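Local coordinates for iron-containing alcohol dehydrogenase (Ralstonia eutropha, PDB 3JZD), which probably catalyses the NAD(P)H-dependent reduction of maleylacetate to 3-oxoadipate, a step in the breakdown of aromatic compounds, and binds NAD, at residues Ala29-Arg33 with Leu34-Arg38; Asp56-Gly59 with Pro60-Ala63; Ser171-Asn174 with Ala175-His178; Ile263-Pro266 with His267-Tyr271; Arg337-Arg341 with Glu342-Ala346. All coordinates share one frame; numbering follows the deposited sequence. Where two conformers were deposited one is given.

Overall arrangement
All five contacts are local, each within one continuous stretch, and they divide between the two halves of the subunit. Contacts 1 (partly buried) and 2 (at the surface) finish helices 27-33 and 48-58 on the nucleotide-binding side. There, backbone amides and a glycine at each helix end do most of the work, and V31 and E32 pack against L58 and L61. Contacts 3 and 4 are buried inside helices 165-182 and 257-272 of the C-terminal helical half, where L265 packs on I176 and A177; contact 3 borders the NAD, and contact 4 bends round a proline. Contact 5 starts helix 341-353 at the surface, rich in charge, and is tied to contact 4 through Y271.

Contact 1: Ala29-Arg33 with Leu34-Arg38; sequences AEVER and LGAKR
E30 meets L34 at the end of helix 27-33, its carbonyl oxygen taking a weak hydrogen bond from L34 N and lying 3.5 Å from L34 CG; its carboxylate is spent outside the turn, in a salt bridge with R16. At V31 the contact is both polar and apolar. V31 O accepts A36 N at 3.1 Å and a second, weak bond from L34 N, while V31 CG1, set anti to the backbone N (chi1 167°), lies 3.8 Å from A36 CB. E32 follows with its own carbonyl: G35 N binds E32 O at 2.8 Å. The pair A36 N to V31 O and G35 N to E32 O, together with the positive phi of G35 (77°), makes a Schellman motif, which ends the helix and turns the chain toward strand 39-42. The extended side chain of R33 leads away from L34-R38 to form a salt bridge with E11 of the second subunit. Beneath the turn, V31 and A36 rest on strand 92-97 and E30 touches strand 152-155, so the C-terminal end of helix 27-33 is seated against the parallel sheet.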
loop_
_atom_site.group_PDB
_atom_site.type_symbol
_atom_site.label_atom_id
_atom_site.label_comp_id
_atom_site.label_asym_id
_atom_site.label_seq_id
_atom_site.Cartn_x
_atom_site.Cartn_y
_atom_site.Cartn_z
ATOM N N ALA A 29 -5.695 -4.645 -23.980
ATOM C CA ALA A 29 -4.276 -4.400 -23.650
ATOM C C ALA A 29 -3.900 -5.150 -22.348
ATOM O O ALA A 29 -2.814 -5.685 -22.253
ATOM C CB ALA A 29 -3.953 -2.876 -23.512
ATOM N N GLU A 30 -4.821 -5.211 -21.381
ATOM C CA GLU A 30 -4.543 -5.915 -20.105
ATOM C C GLU A 30 -4.522 -7.430 -20.219
ATOM O O GLU A 30 -3.712 -8.115 -19.579
ATOM C CB GLU A 30 -5.514 -5.436 -19.024
ATOM C CG GLU A 30 -5.282 -3.982 -18.671
ATOM C CD GLU A 30 -3.841 -3.717 -18.158
ATOM O OE1 GLU A 30 -3.240 -4.598 -17.504
ATOM O OE2 GLU A 30 -3.333 -2.623 -18.397
ATOM N N VAL A 31 -5.414 -7.966 -21.032
ATOM C CA VAL A 31 -5.396 -9.398 -21.356
ATOM C C VAL A 31 -4.093 -9.752 -22.116
ATOM O O VAL A 31 -3.429 -10.750 -21.779
ATOM C CB VAL A 31 -6.672 -9.786 -22.157
ATOM C CG1 VAL A 31 -6.566 -11.168 -22.789
ATOM C CG2 VAL A 31 -7.919 -9.711 -21.210
ATOM N N GLU A 32 -3.728 -8.931 -23.113
ATOM C CA GLU A 32 -2.509 -9.153 -23.913
ATOM C C GLU A 32 -1.297 -9.123 -22.994
ATOM O O GLU A 32 -0.401 -9.903 -23.157
ATOM C CB GLU A 32 -2.347 -8.093 -25.039
ATOM C CG GLU A 32 -3.371 -8.192 -26.213
ATOM C CD GLU A 32 -3.473 -6.938 -27.132
ATOM O OE1 GLU A 32 -3.177 -5.778 -26.733
ATOM O OE2 GLU A 32 -3.905 -7.132 -28.282
ATOM N N ARG A 33 -1.311 -8.248 -21.995
ATOM C CA ARG A 33 -0.194 -8.097 -21.057
ATOM C C ARG A 33 0.021 -9.368 -20.243
ATOM O O ARG A 33 1.129 -9.729 -19.921
ATOM C CB ARG A 33 -0.482 -6.891 -20.163
ATOM C CG ARG A 33 0.670 -6.376 -19.375
ATOM C CD ARG A 33 0.322 -5.049 -18.684
ATOM N NE ARG A 33 1.531 -4.515 -18.032
ATOM C CZ ARG A 33 2.034 -4.974 -16.873
ATOM N NH1 ARG A 33 1.431 -5.957 -16.209
ATOM N NH2 ARG A 33 3.148 -4.451 -16.361
ATOM N N LEU A 34 -1.063 -10.055 -19.918
ATOM C CA LEU A 34 -1.003 -11.314 -19.213
ATOM C C LEU A 34 -0.546 -12.439 -20.152
ATOM O O LEU A 34 -0.316 -13.549 -19.716
ATOM C CB LEU A 34 -2.391 -11.652 -18.649
ATOM C CG LEU A 34 -2.843 -10.775 -17.496
ATOM C CD1 LEU A 34 -4.289 -11.023 -17.161
ATOM C CD2 LEU A 34 -1.924 -11.025 -16.287
ATOM N N GLY A 35 -0.407 -12.140 -21.436
ATOM C CA GLY A 35 -0.053 -13.151 -22.412
ATOM C C GLY A 35 -1.227 -14.043 -22.778
ATOM O O GLY A 35 -1.026 -15.084 -23.413
ATOM N N ALA A 36 -2.456 -13.654 -22.407
ATOM C CA ALA A 36 -3.635 -14.488 -22.699
ATOM C C ALA A 36 -4.159 -14.234 -24.122
ATOM O O ALA A 36 -4.083 -13.096 -24.633
ATOM C CB ALA A 36 -4.744 -14.255 -21.667
ATOM N N LYS A 37 -4.669 -15.297 -24.749
ATOM C CA LYS A 37 -5.202 -15.253 -26.102
ATOM C C LYS A 37 -6.726 -15.494 -26.211
ATOM O O LYS A 37 -7.311 -15.167 -27.234
ATOM C CB LYS A 37 -4.467 -16.282 -26.986
ATOM C CG LYS A 37 -2.943 -16.105 -27.109
ATOM N N ARG A 38 -7.367 -16.070 -25.191
ATOM C CA ARG A 38 -8.815 -16.386 -25.279
ATOM C C ARG A 38 -9.447 -16.108 -23.920
ATOM O O ARG A 38 -9.432 -16.959 -23.048
ATOM C CB ARG A 38 -9.059 -17.849 -25.664
ATOM C CG ARG A 38 -8.677 -18.226 -27.086
ATOM C CD ARG A 38 -8.589 -19.761 -27.274
ATOM N NE ARG A 38 -7.564 -20.347 -26.387
ATOM C CZ ARG A 38 -6.249 -20.414 -26.642
ATOM N NH1 ARG A 38 -5.736 -19.956 -27.791
ATOM N NH2 ARG A 38 -5.427 -20.945 -25.734
#

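Contact 2: Asp56-Gly59 with Pro60-Ala63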
loop_
_atom_site.group_PDB
_atom_site.type_symbol
_atom_site.label_atom_id
_atom_site.label_comp_id
_atom_site.label_asym_id
_atom_site.label_seq_id
_atom_site.Cartn_x
_atom_site.Cartn_y
_atom_site.Cartn_z
ATOM N N ASP A 56 -16.797 -7.081 -27.043
ATOM C CA ASP A 56 -16.479 -6.386 -28.267
ATOM C C ASP A 56 -15.113 -5.695 -28.208
ATOM O O ASP A 56 -14.419 -5.675 -29.202
ATOM C CB ASP A 56 -17.555 -5.386 -28.630
ATOM C CG ASP A 56 -18.841 -6.073 -29.120
ATOM O OD1 ASP A 56 -18.811 -7.287 -29.441
ATOM O OD2 ASP A 56 -19.880 -5.396 -29.172
ATOM N N LEU A 57 -14.748 -5.110 -27.067
ATOM C CA LEU A 57 -13.441 -4.506 -26.941
ATOM C C LEU A 57 -12.325 -5.563 -27.127
ATOM O O LEU A 57 -11.307 -5.278 -27.731
ATOM C CB LEU A 57 -13.289 -3.765 -25.608
ATOM C CG LEU A 57 -14.013 -2.415 -25.582
ATOM C CD1 LEU A 57 -14.339 -1.924 -24.174
ATOM C CD2 LEU A 57 -13.184 -1.411 -26.303
ATOM N N LEU A 58 -12.532 -6.768 -26.638
ATOM C CA LEU A 58 -11.523 -7.823 -26.751
ATOM C C LEU A 58 -11.327 -8.302 -28.186
ATOM O O LEU A 58 -10.245 -8.787 -28.541
ATOM C CB LEU A 58 -11.895 -9.020 -25.885
ATOM C CG LEU A 58 -11.763 -8.769 -24.396
ATOM C CD1 LEU A 58 -12.370 -9.936 -23.619
ATOM C CD2 LEU A 58 -10.297 -8.553 -24.029
ATOM N N GLY A 59 -12.389 -8.168 -28.988
ATOM C CA GLY A 59 -12.366 -8.526 -30.374
ATOM C C GLY A 59 -12.005 -9.985 -30.484
ATOM O O GLY A 59 -12.626 -10.795 -29.812
ATOM N N PRO A 60 -10.940 -10.307 -31.243
ATOM C CA PRO A 60 -10.570 -11.692 -31.443
ATOM C C PRO A 60 -9.983 -12.351 -30.204
ATOM O O PRO A 60 -9.801 -13.557 -30.226
ATOM C CB PRO A 60 -9.544 -11.612 -32.577
ATOM C CG PRO A 60 -8.908 -10.320 -32.356
ATOM C CD PRO A 60 -10.021 -9.410 -31.960
ATOM N N LEU A 61 -9.691 -11.586 -29.151
ATOM C CA LEU A 61 -9.238 -12.159 -27.901
ATOM C C LEU A 61 -10.409 -12.729 -27.107
ATOM O O LEU A 61 -10.190 -13.422 -26.151
ATOM C CB LEU A 61 -8.544 -11.123 -27.024
ATOM C CG LEU A 61 -7.227 -10.533 -27.483
ATOM C CD1 LEU A 61 -6.966 -9.295 -26.708
ATOM C CD2 LEU A 61 -6.089 -11.582 -27.313
ATOM N N SER A 62 -11.644 -12.421 -27.493
ATOM C CA SER A 62 -12.825 -12.872 -26.785
ATOM C C SER A 62 -13.135 -14.362 -26.969
ATOM O O SER A 62 -13.188 -14.838 -28.061
ATOM C CB SER A 62 -14.046 -12.094 -27.283
ATOM O OG SER A 62 -15.220 -12.553 -26.631
ATOM N N ALA A 63 -13.347 -15.066 -25.875
ATOM C CA ALA A 63 -13.754 -16.470 -25.887
ATOM C C ALA A 63 -15.273 -16.521 -25.735
ATOM O O ALA A 63 -15.835 -17.582 -25.621
ATOM C CB ALA A 63 -13.093 -17.240 -24.715
#
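L58 O and G59 O accept, in turn, L61 N at 2.9 Å and S62 N at 3.0 Å, two successive i to i+3 bonds that wind the chain through a short 3-10 turn as it leaves helix 48-58. G59 has a positive phi (59°) and is the first residue to depart from the helix, with P60 directly behind it. Because P60 N carries no hydrogen, its approach to L58 O cannot become a bond, and that oxygen is taken by L61 N.

The turn closes the beta-alpha-beta unit made of strand 39-42, helix 48-58 and strand 62-66, within the parallel sheet of the nucleotide-binding half. Strand 62-66 is outermost in that sheet within the chain, and L61 and A63 are joined to A39 of its neighbour by backbone bonds.

Among the side chains, L58 CB occupies the inside of the bend, 4.1 Å from L61 CB and 4.0 Å from S62 CB. The rest of L58 continues to A39 and V41 of strand 39-42 and to V31 of helix 27-33. L61 folds back over the carbonyl it binds: CB lies 3.3 Å from L58 O, and with CG anti to the carbonyl carbon (chi1 -67°) CG and CD1 remain beside the same oxygen. S62 CB sits 3.2 Å from G59 O, while S62 OG is hydrogen-bonded to G64 N further along the strand.

Contact 3: Ser171-Asn174 with Ala175-His178; sequences SALN and AIAH
N174 and H178, one turn apart, meet through both the backbone and the side chain of N174. N174 O stands 3.4 Å above the imidazole plane, over the centre of the ring, so the carbonyl that weakly accepts H178 N also lies over one face of the side chain. The amide of N174 arrives separately: with CG anti to the backbone N (chi1 179°), its OD1 reaches H178 CE1 at 3.2 Å, a polar approach to a ring carbon, and the amide and ring planes are 71° apart.

Backbone hydrogen bonds hold the two turns together. A175 N binds S171 O at 3.1 Å, I176 N binds A172 O at 3.1 Å and A177 N binds L173 O at 2.9 Å, the i to i+4 pattern of an alpha-helix.

The apolar contact lies on another side of the helix. L173 and I176 run side by side, pointing the same way, with L173 CD2 and I176 CD1 4.0 Å apart; both also pack on L298 of helix 294-304. The small A172 and A175 face L203 of helix 190-212.

Polar ends are satisfied by residues beyond this stretch. S171 OG accepts Y123 N, H178 NE2 binds A124 O, and H178 ND1 binds H243 NE2; the two ring-nitrogen bonds would fix the rotation of the imidazole. The H178 side chain is about 4 Å from the bound NAD, and S171 is close to the NAD-binding T122. Helix 165-182 thus forms part of the wall of the coenzyme cleft between the two halves of this iron-containing alcohol dehydrogenase fold.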
loop_
_atom_site.group_PDB
_atom_site.type_symbol
_atom_site.label_atom_id
_atom_site.label_comp_id
_atom_site.label_asym_id
_atom_site.label_seq_id
_atom_site.Cartn_x
_atom_site.Cartn_y
_atom_site.Cartn_z
ATOM N N SER A 171 -23.753 -1.005 -0.842
ATOM C CA SER A 171 -22.471 -1.615 -1.167
ATOM C C SER A 171 -21.371 -0.723 -0.586
ATOM O O SER A 171 -20.354 -1.208 -0.180
ATOM C CB SER A 171 -22.278 -1.757 -2.676
ATOM O OG SER A 171 -21.048 -2.427 -2.973
ATOM N N ALA A 172 -21.607 0.577 -0.536
ATOM C CA ALA A 172 -20.616 1.511 -0.023
ATOM C C ALA A 172 -20.399 1.279 1.459
ATOM O O ALA A 172 -19.274 1.386 1.938
ATOM C CB ALA A 172 -21.034 2.952 -0.313
ATOM N N LEU A 173 -21.478 0.959 2.190
ATOM C CA LEU A 173 -21.375 0.654 3.631
ATOM C C LEU A 173 -20.750 -0.707 3.854
ATOM O O LEU A 173 -20.011 -0.890 4.813
ATOM C CB LEU A 173 -22.734 0.841 4.337
ATOM C CG LEU A 173 -22.921 2.355 4.564
ATOM C CD1 LEU A 173 -24.302 2.806 4.568
ATOM C CD2 LEU A 173 -22.193 2.717 5.880
ATOM N N ASN A 174 -20.962 -1.637 2.920
ATOM C CA ASN A 174 -20.294 -2.938 2.970
ATOM C C ASN A 174 -18.763 -2.695 2.944
ATOM O O ASN A 174 -18.010 -3.243 3.748
ATOM C CB ASN A 174 -20.810 -3.785 1.816
ATOM C CG ASN A 174 -20.183 -5.146 1.719
ATOM O OD1 ASN A 174 -19.482 -5.627 2.619
ATOM N ND2 ASN A 174 -20.433 -5.783 0.613
ATOM N N ALA A 175 -18.312 -1.827 2.055
ATOM C CA ALA A 175 -16.885 -1.515 1.954
ATOM C C ALA A 175 -16.396 -0.830 3.250
ATOM O O ALA A 175 -15.363 -1.194 3.778
ATOM C CB ALA A 175 -16.641 -0.624 0.752
ATOM N N ILE A 176 -17.162 0.145 3.761
ATOM C CA ILE A 176 -16.794 0.824 5.015
ATOM C C ILE A 176 -16.650 -0.195 6.144
ATOM O O ILE A 176 -15.752 -0.074 6.953
ATOM C CB ILE A 176 -17.806 1.934 5.403
ATOM C CG1 ILE A 176 -17.613 3.131 4.492
ATOM C CG2 ILE A 176 -17.649 2.338 6.911
ATOM C CD1 ILE A 176 -18.667 4.200 4.579
ATOM N N ALA A 177 -17.522 -1.208 6.168
ATOM C CA ALA A 177 -17.439 -2.263 7.192
ATOM C C ALA A 177 -16.092 -2.925 7.191
ATOM O O ALA A 177 -15.571 -3.219 8.265
ATOM C CB ALA A 177 -18.533 -3.390 6.991
ATOM N N HIS A 178 -15.555 -3.221 5.998
ATOM C CA HIS A 178 -14.236 -3.904 5.915
ATOM C C HIS A 178 -13.168 -3.053 6.616
ATOM O O HIS A 178 -12.368 -3.536 7.425
ATOM C CB HIS A 178 -13.742 -4.103 4.469
ATOM C CG HIS A 178 -14.711 -4.775 3.538
ATOM N ND1 HIS A 178 -15.609 -5.743 3.937
ATOM C CD2 HIS A 178 -14.855 -4.664 2.196
ATOM C CE1 HIS A 178 -16.291 -6.171 2.887
ATOM N NE2 HIS A 178 -15.853 -5.530 1.816
#

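Contact 4: Ile263-Pro266 with His267-Tyr271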
loop_
_atom_site.group_PDB
_atom_site.type_symbol
_atom_site.label_atom_id
_atom_site.label_comp_id
_atom_site.label_asym_id
_atom_site.label_seq_id
_atom_site.Cartn_x
_atom_site.Cartn_y
_atom_site.Cartn_z
ATOM N N ILE A 263 -27.202 -2.528 7.600
ATOM C CA ILE A 263 -28.022 -2.549 8.800
ATOM C C ILE A 263 -27.267 -2.980 10.029
ATOM O O ILE A 263 -27.415 -2.379 11.064
ATOM C CB ILE A 263 -29.252 -3.481 8.587
ATOM C CG1 ILE A 263 -30.169 -2.855 7.481
ATOM C CG2 ILE A 263 -29.986 -3.714 9.930
ATOM C CD1 ILE A 263 -31.133 -3.865 6.722
ATOM N N VAL A 264 -26.458 -4.029 9.904
ATOM C CA VAL A 264 -25.709 -4.579 11.030
ATOM C C VAL A 264 -24.520 -3.698 11.498
ATOM O O VAL A 264 -24.263 -3.592 12.697
ATOM C CB VAL A 264 -25.230 -6.022 10.688
ATOM C CG1 VAL A 264 -24.224 -6.592 11.782
ATOM C CG2 VAL A 264 -26.476 -6.921 10.512
ATOM N N LEU A 265 -23.808 -3.052 10.578
ATOM C CA LEU A 265 -22.625 -2.298 10.954
ATOM C C LEU A 265 -22.757 -1.379 12.196
ATOM O O LEU A 265 -21.985 -1.487 13.124
ATOM C CB LEU A 265 -22.039 -1.573 9.750
ATOM C CG LEU A 265 -20.762 -0.817 10.036
ATOM C CD1 LEU A 265 -19.669 -1.793 10.375
ATOM C CD2 LEU A 265 -20.401 0.067 8.735
ATOM N N PRO A 266 -23.734 -0.483 12.233
ATOM C CA PRO A 266 -23.775 0.322 13.429
ATOM C C PRO A 266 -23.893 -0.468 14.773
ATOM O O PRO A 266 -23.321 -0.056 15.801
ATOM C CB PRO A 266 -25.040 1.175 13.203
ATOM C CG PRO A 266 -25.251 1.206 11.692
ATOM C CD PRO A 266 -24.840 -0.190 11.301
ATOM N N HIS A 267 -24.653 -1.572 14.763
ATOM C CA HIS A 267 -24.890 -2.372 15.977
ATOM C C HIS A 267 -23.700 -3.249 16.335
ATOM O O HIS A 267 -23.434 -3.509 17.522
ATOM C CB HIS A 267 -26.179 -3.186 15.811
ATOM C CG HIS A 267 -27.363 -2.323 15.518
ATOM N ND1 HIS A 267 -27.833 -2.102 14.235
ATOM C CD2 HIS A 267 -28.076 -1.512 16.324
ATOM C CE1 HIS A 267 -28.830 -1.240 14.285
ATOM N NE2 HIS A 267 -29.001 -0.877 15.542
ATOM N N ALA A 268 -22.993 -3.714 15.309
ATOM C CA ALA A 268 -21.776 -4.482 15.527
ATOM C C ALA A 268 -20.733 -3.499 16.097
ATOM O O ALA A 268 -19.963 -3.836 17.025
ATOM C CB ALA A 268 -21.285 -5.162 14.198
ATOM N N LEU A 269 -20.706 -2.268 15.583
ATOM C CA LEU A 269 -19.769 -1.280 16.135
ATOM C C LEU A 269 -20.189 -0.923 17.567
ATOM O O LEU A 269 -19.348 -0.874 18.463
ATOM C CB LEU A 269 -19.605 -0.041 15.243
ATOM C CG LEU A 269 -18.975 -0.292 13.851
ATOM C CD1 LEU A 269 -18.972 0.930 13.031
ATOM C CD2 LEU A 269 -17.544 -0.868 13.928
ATOM N N ALA A 270 -21.479 -0.703 17.815
ATOM C CA ALA A 270 -21.900 -0.390 19.186
ATOM C C ALA A 270 -21.472 -1.508 20.181
ATOM O O ALA A 270 -21.054 -1.223 21.325
ATOM C CB ALA A 270 -23.422 -0.147 19.275
ATOM N N TYR A 271 -21.545 -2.763 19.732
ATOM C CA TYR A 271 -21.200 -3.913 20.564
ATOM C C TYR A 271 -19.706 -3.880 20.933
ATOM O O TYR A 271 -19.325 -4.140 22.064
ATOM C CB TYR A 271 -21.505 -5.194 19.795
ATOM C CG TYR A 271 -21.335 -6.450 20.579
ATOM C CD1 TYR A 271 -20.080 -7.020 20.759
ATOM C CD2 TYR A 271 -22.445 -7.122 21.109
ATOM C CE1 TYR A 271 -19.911 -8.208 21.471
ATOM C CE2 TYR A 271 -22.281 -8.317 21.838
ATOM C CZ TYR A 271 -21.022 -8.851 22.000
ATOM O OH TYR A 271 -20.866 -9.997 22.731
#
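I263-P266 and H267-Y271 are successive turns of helix 257-272, kinked at P266, in a buried intrahelical contact of the all-helical C-terminal half. P266 has no N-H to give, so its nitrogen makes no bond to the preceding turn and the helix bends there. On the far side the regular pattern resumes: A268 N reaches V264 O at 2.9 Å, L269 N reaches L265 O at 2.9 Å, and A270 N reaches P266 O at 2.8 Å.

Side chains pair one turn apart across the proline. L265 and L269 cross at an angle, with L265 CD1 3.8 Å from L269 CG; L265 CG stands anti to the backbone N (chi1 -177°), which brings its end nearer to the following turn. L269 CG additionally lies 3.3 Å from L265 O. V264 CG1 approaches A268 CB at 4.1 Å, and V264 and A268 both pack on H242 of helix 241-253.

H267 spans the break with both ring nitrogens engaged by carbonyl oxygens, which would favour a doubly protonated imidazole. NE2 binds V355 O near the C-terminal end of the chain, and the ring packs on L347 and A350 of helix 341-353. The backbone H267 N goes only weakly to V264 O, and the carbonyl four residues back is met by the side chain instead: H267 ND1 donates to I263 O at 3.2 Å, the oxygen lying only 9° out of the ring plane.

Contact 5: Arg337-Arg341 with Glu342-Ala346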
loop_
_atom_site.group_PDB
_atom_site.type_symbol
_atom_site.label_atom_id
_atom_site.label_comp_id
_atom_site.label_asym_id
_atom_site.label_seq_id
_atom_site.Cartn_x
_atom_site.Cartn_y
_atom_site.Cartn_z
ATOM N N ARG A 337 -14.270 -7.800 22.082
ATOM C CA ARG A 337 -15.161 -8.074 23.243
ATOM C C ARG A 337 -15.722 -9.537 23.105
ATOM O O ARG A 337 -16.072 -9.979 21.996
ATOM C CB ARG A 337 -16.289 -7.034 23.241
ATOM C CG ARG A 337 -17.345 -7.269 24.325
ATOM C CD ARG A 337 -18.532 -6.379 24.141
ATOM N NE ARG A 337 -19.638 -6.811 24.993
ATOM C CZ ARG A 337 -20.839 -6.239 24.993
ATOM N NH1 ARG A 337 -21.080 -5.227 24.201
ATOM N NH2 ARG A 337 -21.794 -6.652 25.802
ATOM N N PRO A 338 -15.791 -10.300 24.208
ATOM C CA PRO A 338 -16.321 -11.686 24.088
ATOM C C PRO A 338 -17.707 -11.757 23.456
ATOM O O PRO A 338 -18.503 -10.851 23.641
ATOM C CB PRO A 338 -16.334 -12.203 25.545
ATOM C CG PRO A 338 -15.341 -11.365 26.260
ATOM C CD PRO A 338 -15.308 -10.019 25.575
ATOM N N ILE A 339 -17.938 -12.782 22.631
ATOM C CA ILE A 339 -19.212 -12.993 21.975
ATOM C C ILE A 339 -20.018 -13.788 23.013
ATOM O O ILE A 339 -19.615 -14.875 23.397
ATOM C CB ILE A 339 -19.042 -13.763 20.646
ATOM C CG1 ILE A 339 -18.050 -13.049 19.695
ATOM C CG2 ILE A 339 -20.352 -13.942 19.934
ATOM C CD1 ILE A 339 -18.401 -11.610 19.298
ATOM N N GLU A 340 -21.108 -13.210 23.513
ATOM C CA GLU A 340 -21.985 -13.838 24.537
ATOM C C GLU A 340 -23.436 -13.739 24.059
ATOM O O GLU A 340 -23.831 -12.733 23.463
ATOM C CB GLU A 340 -21.800 -13.146 25.905
ATOM C CG GLU A 340 -20.357 -13.123 26.477
ATOM C CD GLU A 340 -19.817 -14.510 26.945
ATOM O OE1 GLU A 340 -20.555 -15.529 26.901
ATOM O OE2 GLU A 340 -18.639 -14.569 27.378
ATOM N N ARG A 341 -24.247 -14.746 24.387
ATOM C CA ARG A 341 -25.652 -14.848 23.923
ATOM C C ARG A 341 -26.529 -13.623 24.138
ATOM O O ARG A 341 -27.083 -13.065 23.218
ATOM C CB ARG A 341 -26.404 -16.017 24.594
ATOM C CG ARG A 341 -27.778 -16.289 23.913
ATOM C CD ARG A 341 -28.768 -17.115 24.741
ATOM N NE ARG A 341 -29.183 -16.428 25.968
ATOM C CZ ARG A 341 -30.034 -15.404 26.019
ATOM N NH1 ARG A 341 -30.571 -14.899 24.913
ATOM N NH2 ARG A 341 -30.324 -14.859 27.196
ATOM N N GLU A 342 -26.670 -13.204 25.378
ATOM C CA GLU A 342 -27.572 -12.112 25.661
ATOM C C GLU A 342 -27.251 -10.823 24.917
ATOM O O GLU A 342 -28.106 -10.289 24.254
ATOM C CB GLU A 342 -27.718 -11.875 27.175
ATOM C CG GLU A 342 -28.793 -10.812 27.504
ATOM C CD GLU A 342 -28.835 -10.361 28.980
ATOM O OE1 GLU A 342 -29.092 -11.214 29.871
ATOM O OE2 GLU A 342 -28.663 -9.133 29.224
ATOM N N PRO A 343 -26.035 -10.297 25.054
ATOM C CA PRO A 343 -25.760 -9.091 24.298
ATOM C C PRO A 343 -25.807 -9.314 22.762
ATOM O O PRO A 343 -26.131 -8.403 22.050
ATOM C CB PRO A 343 -24.376 -8.667 24.785
ATOM C CG PRO A 343 -23.719 -9.957 25.293
ATOM C CD PRO A 343 -24.893 -10.718 25.883
ATOM N N ILE A 344 -25.506 -10.509 22.267
ATOM C CA ILE A 344 -25.661 -10.773 20.813
ATOM C C ILE A 344 -27.135 -10.770 20.430
ATOM O O ILE A 344 -27.514 -10.204 19.394
ATOM C CB ILE A 344 -24.996 -12.095 20.338
ATOM C CG1 ILE A 344 -23.479 -11.897 20.246
ATOM C CG2 ILE A 344 -25.573 -12.566 18.962
ATOM C CD1 ILE A 344 -23.002 -10.935 19.167
ATOM N N ARG A 345 -27.964 -11.365 21.285
ATOM C CA ARG A 345 -29.393 -11.389 21.032
ATOM C C ARG A 345 -29.980 -9.962 21.051
ATOM O O ARG A 345 -30.885 -9.659 20.288
ATOM C CB ARG A 345 -30.115 -12.270 22.050
ATOM C CG ARG A 345 -31.625 -12.279 21.811
ATOM C CD ARG A 345 -31.934 -12.930 20.476
ATOM N NE ARG A 345 -33.361 -13.036 20.252
ATOM C CZ ARG A 345 -34.121 -12.031 19.827
ATOM N NH1 ARG A 345 -33.596 -10.814 19.623
ATOM N NH2 ARG A 345 -35.415 -12.223 19.635
ATOM N N ALA A 346 -29.469 -9.097 21.924
ATOM C CA ALA A 346 -29.917 -7.690 22.003
ATOM C C ALA A 346 -29.417 -6.882 20.769
ATOM O O ALA A 346 -30.118 -5.987 20.279
ATOM C CB ALA A 346 -29.405 -7.027 23.332
#
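E340 O and R341 O accept I344 N at 3.0 Å and R345 N at 2.7 Å, the first turn of bonds where the extended chain 337-340 enters helix 341-353. E340 is at the N-cap position of this helix start; its O accepts I344 N, while the end of its side chain leads away.

P343 suits this first turn, where its nitrogen needs no acceptor. Its ring touches two side chains: CG lies 3.8 Å from E340 CB, and R337 NH2 comes obliquely to P343 CB at 3.4 Å. That arginine, extended from CG to NE, also binds Y271 O through NH1 and makes a cation-pi contact with the Y271 ring.

At the surface, R345 curves off, bent at chi2 (65°), to a salt bridge with D322 and a hydrogen bond to Q349, while its CB stays by the turn, 3.3 Å from R341 O. R341 has two conformers, and in one of them its side chain is about 5 Å from a bound calcium ion and from the side chain of D326, a nearness that does not amount to coordination.

On the inner side of the turn, I339 and I344 both pack on L241 and L329. The two isoleucines cross at an angle, I339 CG2 touching I344 CG1 at 3.7 Å.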